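Local coordinates for protein protease Do-like 8, chloroplastic (Arabidopsis thaliana, PDB 4IC6) that probably works as a chloroplast serine protease of the HtrA (Deg) type, its trypsin-like catalytic domain followed by a PDZ domain, at residues L255-N260 against L355-S360; L118-D122 against Q247-F251. The protein carries 1 engineered substitution. All blocks are in the same frame, centred on the assembly; numbering follows the deposited sequence.

Contact 1 (L255-N260 against L355-S360)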
loop_
_atom_site.group_PDB
_atom_site.type_symbol
_atom_site.label_atom_id
_atom_site.label_comp_id
_atom_site.label_asym_id
_atom_site.label_seq_id
_atom_site.Cartn_x
_atom_site.Cartn_y
_atom_site.Cartn_z
ATOM N N LEU A 255 -16.021 -16.105 34.444
ATOM C CA LEU A 255 -14.882 -16.212 35.356
ATOM C C LEU A 255 -14.010 -17.399 34.958
ATOM O O LEU A 255 -14.509 -18.514 34.854
ATOM C CB LEU A 255 -15.372 -16.397 36.800
ATOM C CG LEU A 255 -14.267 -16.416 37.856
ATOM C CD1 LEU A 255 -13.472 -15.113 37.803
ATOM C CD2 LEU A 255 -14.802 -16.664 39.278
ATOM N N ARG A 256 -12.716 -17.172 34.731
ATOM C CA ARG A 256 -11.800 -18.249 34.327
ATOM C C ARG A 256 -10.652 -18.421 35.318
ATOM O O ARG A 256 -10.022 -17.441 35.708
ATOM C CB ARG A 256 -11.189 -17.967 32.953
ATOM C CG ARG A 256 -12.156 -18.037 31.798
ATOM C CD ARG A 256 -11.445 -17.812 30.476
ATOM N NE ARG A 256 -12.369 -17.976 29.359
ATOM C CZ ARG A 256 -13.135 -17.006 28.874
ATOM N NH1 ARG A 256 -13.947 -17.245 27.853
ATOM N NH2 ARG A 256 -13.083 -15.798 29.406
ATOM N N ALA A 257 -10.384 -19.662 35.719
ATOM C CA ALA A 257 -9.231 -19.950 36.556
ATOM C C ALA A 257 -8.121 -20.302 35.591
ATOM O O ALA A 257 -8.364 -20.940 34.576
ATOM C CB ALA A 257 -9.495 -21.119 37.484
ATOM N N GLY A 258 -6.899 -19.884 35.876
ATOM C CA GLY A 258 -5.826 -20.221 34.953
ATOM C C GLY A 258 -4.445 -19.903 35.475
ATOM O O GLY A 258 -4.211 -19.748 36.679
ATOM N N ILE A 259 -3.522 -19.790 34.541
ATOM C CA ILE A 259 -2.149 -19.467 34.873
ATOM C C ILE A 259 -1.741 -18.350 33.937
ATOM O O ILE A 259 -1.882 -18.484 32.725
ATOM C CB ILE A 259 -1.237 -20.679 34.621
ATOM C CG1 ILE A 259 -1.668 -21.857 35.508
ATOM C CG2 ILE A 259 0.236 -20.321 34.855
ATOM C CD1 ILE A 259 -0.878 -23.162 35.210
ATOM N N ASN A 260 -1.260 -17.245 34.491
ATOM C CA ASN A 260 -0.792 -16.156 33.655
ATOM C C ASN A 260 0.627 -16.450 33.131
ATOM O O ASN A 260 1.628 -16.245 33.818
ATOM C CB ASN A 260 -0.894 -14.823 34.408
ATOM C CG ASN A 260 -2.348 -14.435 34.715
ATOM O OD1 ASN A 260 -3.250 -14.632 33.890
ATOM N ND2 ASN A 260 -2.579 -13.898 35.907
ATOM N N LEU A 355 -4.209 -22.072 40.825
ATOM C CA LEU A 355 -4.856 -21.314 39.765
ATOM C C LEU A 355 -5.423 -20.031 40.359
ATOM O O LEU A 355 -5.852 -20.009 41.505
ATOM C CB LEU A 355 -5.973 -22.131 39.125
ATOM C CG LEU A 355 -5.497 -23.481 38.567
ATOM C CD1 LEU A 355 -6.635 -24.145 37.798
ATOM C CD2 LEU A 355 -4.312 -23.279 37.657
ATOM N N GLU A 356 -5.406 -18.961 39.575
ATOM C CA GLU A 356 -5.962 -17.684 40.008
ATOM C C GLU A 356 -6.763 -17.190 38.833
ATOM O O GLU A 356 -6.746 -17.816 37.766
ATOM C CB GLU A 356 -4.855 -16.690 40.328
ATOM C CG GLU A 356 -3.941 -16.369 39.133
ATOM C CD GLU A 356 -2.858 -15.376 39.518
ATOM O OE1 GLU A 356 -2.971 -14.805 40.620
ATOM O OE2 GLU A 356 -1.906 -15.175 38.739
ATOM N N GLU A 357 -7.476 -16.088 39.009
ATOM C CA GLU A 357 -8.310 -15.598 37.918
ATOM C C GLU A 357 -7.465 -15.310 36.692
ATOM O O GLU A 357 -6.521 -14.513 36.747
ATOM C CB GLU A 357 -9.109 -14.353 38.304
ATOM C CG GLU A 357 -9.892 -13.795 37.125
ATOM C CD GLU A 357 -10.954 -12.801 37.542
ATOM O OE1 GLU A 357 -11.001 -12.441 38.736
ATOM O OE2 GLU A 357 -11.754 -12.385 36.670
ATOM N N LYS A 358 -7.803 -15.986 35.597
ATOM C CA LYS A 358 -7.128 -15.825 34.316
ATOM C C LYS A 358 -7.642 -14.555 33.657
ATOM O O LYS A 358 -8.687 -14.554 33.005
ATOM C CB LYS A 358 -7.382 -17.048 33.429
ATOM C CG LYS A 358 -6.891 -16.932 31.976
ATOM C CD LYS A 358 -5.491 -16.337 31.892
ATOM C CE LYS A 358 -4.857 -16.588 30.534
ATOM N NZ LYS A 358 -4.048 -17.832 30.558
ATOM N N SER A 359 -6.898 -13.471 33.847
ATOM C CA SER A 359 -7.322 -12.150 33.399
ATOM C C SER A 359 -6.664 -11.759 32.076
ATOM O O SER A 359 -7.325 -11.243 31.172
ATOM C CB SER A 359 -6.998 -11.116 34.478
ATOM O OG SER A 359 -5.675 -11.287 34.954
ATOM N N SER A 360 -5.361 -12.011 31.973
ATOM C CA SER A 360 -4.591 -11.673 30.779
ATOM C C SER A 360 -5.281 -12.110 29.484
ATOM O O SER A 360 -5.867 -13.193 29.414
ATOM C CB SER A 360 -3.193 -12.294 30.862
ATOM O OG SER A 360 -3.257 -13.706 30.997
HETATM O O HOH W 1 -11.680 -14.433 34.184
HETATM O O HOH W 2 -4.523 -20.142 31.820
HETATM O O HOH W 3 -0.935 -17.395 37.460
#
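Gly258 and Glu356 pair antiparallel, exchanging two backbone bonds: Gly258 N gives to Glu356 O at 2.8 Å, and Glu356 N returns to Gly258 O at 3.2 Å. A third bond runs from Lys358 N to Arg256 O at 2.7 Å, and around it lies the non-hydrogen-bonded pair of Ala257 with Glu357. Glycine matters here, because a CB at 258 would fall 2.8 Å from Lys358 CB, a clash.

From that tight spot the lysine side chain leaves with CG anti to the backbone N (chi1 172°) and bends at chi2 and again at chi4, which curls it back so that NZ reaches Ile259 O at 3.1 Å from above the carbonyl plane. The same ammonium donates to a water that also accepts from Ile259 N, so both polar backbone atoms of Ile259 are engaged by one side chain and its water. Alongside, running in the opposite direction to the lysine, Asn260 offers OD1 to Ser360 OG at 3.0 Å, again out of the amide plane. A second water accepts from Asn260 N and donates to Glu356 OE2; a third joins Arg256 N to Glu357 OE2 and Lys358 O.

On the buried side, Ile259 CG1 rests on Leu355 CD2 at 3.7 Å and Ala257 CB on Leu355 CB at 4.0 Å. Leu340 of strand 337-344 lies against Ile259, while Val338 of that strand and Leu329 of helix 322-329 back Leu355. Arg256 instead sends its guanidinium away, to a salt bridge with Asp122. Antiparallel pairing of strand 257-258 with the end of strand 347-357 ties the two chain ends of the domain together, consistent with the circularly permuted PDZ fold of Deg proteases.

Contact 2 (L118-D122 against Q247-F251)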
loop_
_atom_site.group_PDB
_atom_site.type_symbol
_atom_site.label_atom_id
_atom_site.label_comp_id
_atom_site.label_asym_id
_atom_site.label_seq_id
_atom_site.Cartn_x
_atom_site.Cartn_y
_atom_site.Cartn_z
ATOM N N LEU A 118 -28.006 -5.211 26.827
ATOM C CA LEU A 118 -26.818 -6.036 27.031
ATOM C C LEU A 118 -27.041 -7.020 28.174
ATOM O O LEU A 118 -27.486 -6.638 29.266
ATOM C CB LEU A 118 -25.601 -5.159 27.326
ATOM C CG LEU A 118 -24.342 -5.887 27.802
ATOM C CD1 LEU A 118 -23.776 -6.772 26.695
ATOM C CD2 LEU A 118 -23.309 -4.873 28.301
ATOM N N VAL A 119 -26.737 -8.286 27.908
ATOM C CA VAL A 119 -26.838 -9.336 28.912
ATOM C C VAL A 119 -25.458 -9.647 29.477
ATOM O O VAL A 119 -25.253 -9.656 30.689
ATOM C CB VAL A 119 -27.482 -10.605 28.327
ATOM C CG1 VAL A 119 -27.482 -11.723 29.362
ATOM C CG2 VAL A 119 -28.908 -10.291 27.876
ATOM N N GLY A 120 -24.498 -9.901 28.589
ATOM C CA GLY A 120 -23.119 -10.037 29.001
ATOM C C GLY A 120 -22.252 -10.197 27.771
ATOM O O GLY A 120 -22.753 -10.450 26.681
ATOM N N ALA A 121 -20.952 -10.019 27.939
ATOM C CA ALA A 121 -20.036 -10.110 26.820
ATOM C C ALA A 121 -18.795 -10.836 27.311
ATOM O O ALA A 121 -18.472 -10.767 28.491
ATOM C CB ALA A 121 -19.688 -8.708 26.340
ATOM N N ASP A 122 -18.109 -11.544 26.419
ATOM C CA ASP A 122 -16.838 -12.170 26.770
ATOM C C ASP A 122 -15.829 -11.933 25.654
ATOM O O ASP A 122 -15.910 -12.539 24.586
ATOM C CB ASP A 122 -17.009 -13.675 27.020
ATOM C CG ASP A 122 -15.710 -14.348 27.468
ATOM O OD1 ASP A 122 -15.135 -13.941 28.506
ATOM O OD2 ASP A 122 -15.247 -15.284 26.771
ATOM N N GLN A 247 -23.403 -18.914 30.748
ATOM C CA GLN A 247 -22.656 -18.159 31.762
ATOM C C GLN A 247 -22.927 -16.660 31.629
ATOM O O GLN A 247 -23.152 -15.970 32.624
ATOM C CB GLN A 247 -21.144 -18.432 31.648
ATOM C CG GLN A 247 -20.742 -19.891 31.855
ATOM C CD GLN A 247 -19.234 -20.085 31.921
ATOM O OE1 GLN A 247 -18.613 -20.588 30.977
ATOM N NE2 GLN A 247 -18.637 -19.692 33.042
ATOM N N LEU A 248 -22.910 -16.147 30.403
ATOM C CA LEU A 248 -23.220 -14.731 30.195
ATOM C C LEU A 248 -24.659 -14.428 30.609
ATOM O O LEU A 248 -24.943 -13.380 31.183
ATOM C CB LEU A 248 -22.957 -14.307 28.735
ATOM C CG LEU A 248 -21.483 -14.433 28.302
ATOM C CD1 LEU A 248 -21.283 -14.055 26.827
ATOM C CD2 LEU A 248 -20.579 -13.603 29.217
ATOM N N ILE A 249 -25.575 -15.349 30.326
ATOM C CA ILE A 249 -26.959 -15.113 30.686
ATOM C C ILE A 249 -27.104 -15.133 32.205
ATOM O O ILE A 249 -27.782 -14.295 32.773
ATOM C CB ILE A 249 -27.914 -16.145 30.051
ATOM C CG1 ILE A 249 -28.030 -15.886 28.545
ATOM C CG2 ILE A 249 -29.296 -16.084 30.745
ATOM C CD1 ILE A 249 -28.773 -16.956 27.799
ATOM N N GLN A 250 -26.436 -16.079 32.855
ATOM C CA GLN A 250 -26.571 -16.243 34.295
ATOM C C GLN A 250 -25.784 -15.195 35.065
ATOM O O GLN A 250 -26.279 -14.660 36.051
ATOM C CB GLN A 250 -26.144 -17.654 34.721
ATOM N N PHE A 251 -24.571 -14.900 34.599
ATOM C CA PHE A 251 -23.614 -14.092 35.362
ATOM C C PHE A 251 -23.180 -12.774 34.712
ATOM O O PHE A 251 -22.603 -11.917 35.384
ATOM C CB PHE A 251 -22.368 -14.929 35.686
ATOM C CG PHE A 251 -22.669 -16.184 36.454
ATOM C CD1 PHE A 251 -23.157 -16.115 37.752
ATOM C CD2 PHE A 251 -22.481 -17.430 35.876
ATOM C CE1 PHE A 251 -23.441 -17.271 38.455
ATOM C CE2 PHE A 251 -22.764 -18.592 36.575
ATOM C CZ PHE A 251 -23.241 -18.518 37.861
#
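Leu248 and the backbone of Gly120 to Asp122 make most of the van der Waals contact between this helix and strand. With CG anti to its own carbonyl carbon (chi1 -63°), the leucine sets its two methyls side by side across the strand. Leu248 CD2 lies against Ala121 O at 3.6 Å, and Leu248 CD1 lies over the backbone near Asp122 N, 3.9 Å from Gly120 O. The CB of Asp122 also comes within 4.2 Å of Leu248 CD2. Replacing Leu248 by an alanine removes CG and both methyls, which is likely to open a gap against the carbonyls of Gly120 and Ala121 and uncover part of Val129.

Val119 supplies the other apolar contact, from the strand toward the helix. Its CG1 touches Leu248 O at 3.5 Å and Ile249 CA at 3.7 Å, so a single methyl wedges against the helix backbone; the Ile249 side chain is only loosely met. Tyr77 of strand 77-80 and Val129 of strand 127-131 also lie against both Val119 and Ile249.

The fold is that of a trypsin-like protease, in which the helix ending the protease region packs back on the N-terminal barrel; here the short segments approach to 6.6 Å between axes, at 128°. Backbone geometry contributes too. Val119 and Gly120 both face Val129 in a classic beta bulge, and the CA atoms of Gly120 and Leu248 come within 4.8 Å, close enough that a CB on the glycine would press on Leu248 O.

Asp122, at the end of the strand, is held by polar partners beyond the helix. Its OD2 forms a salt bridge with Arg256 and also accepts from Lys125 N, in the loop leading to Asp126, the predicted charge-relay aspartate.

Read from the N terminus, the chain completes strand 111-122 late in the N-terminal barrel, passes through the rest of the protease, and returns with helix 238-251, so that contact 2 closes a loop of 124 residues. A few residues later strand 257-258 joins the PDZ sheet, and contact 1 closes a second, separate loop of 94 residues when strand 347-357 comes back to it. The two loops stand in series, neither nested nor crossed, with about 18 Å between the centres of the contacts. What joins them is the salt bridge from Arg256 NH1 to Asp122 OD2, 2.6 Å long, which ties the PDZ domain to the protease barrel.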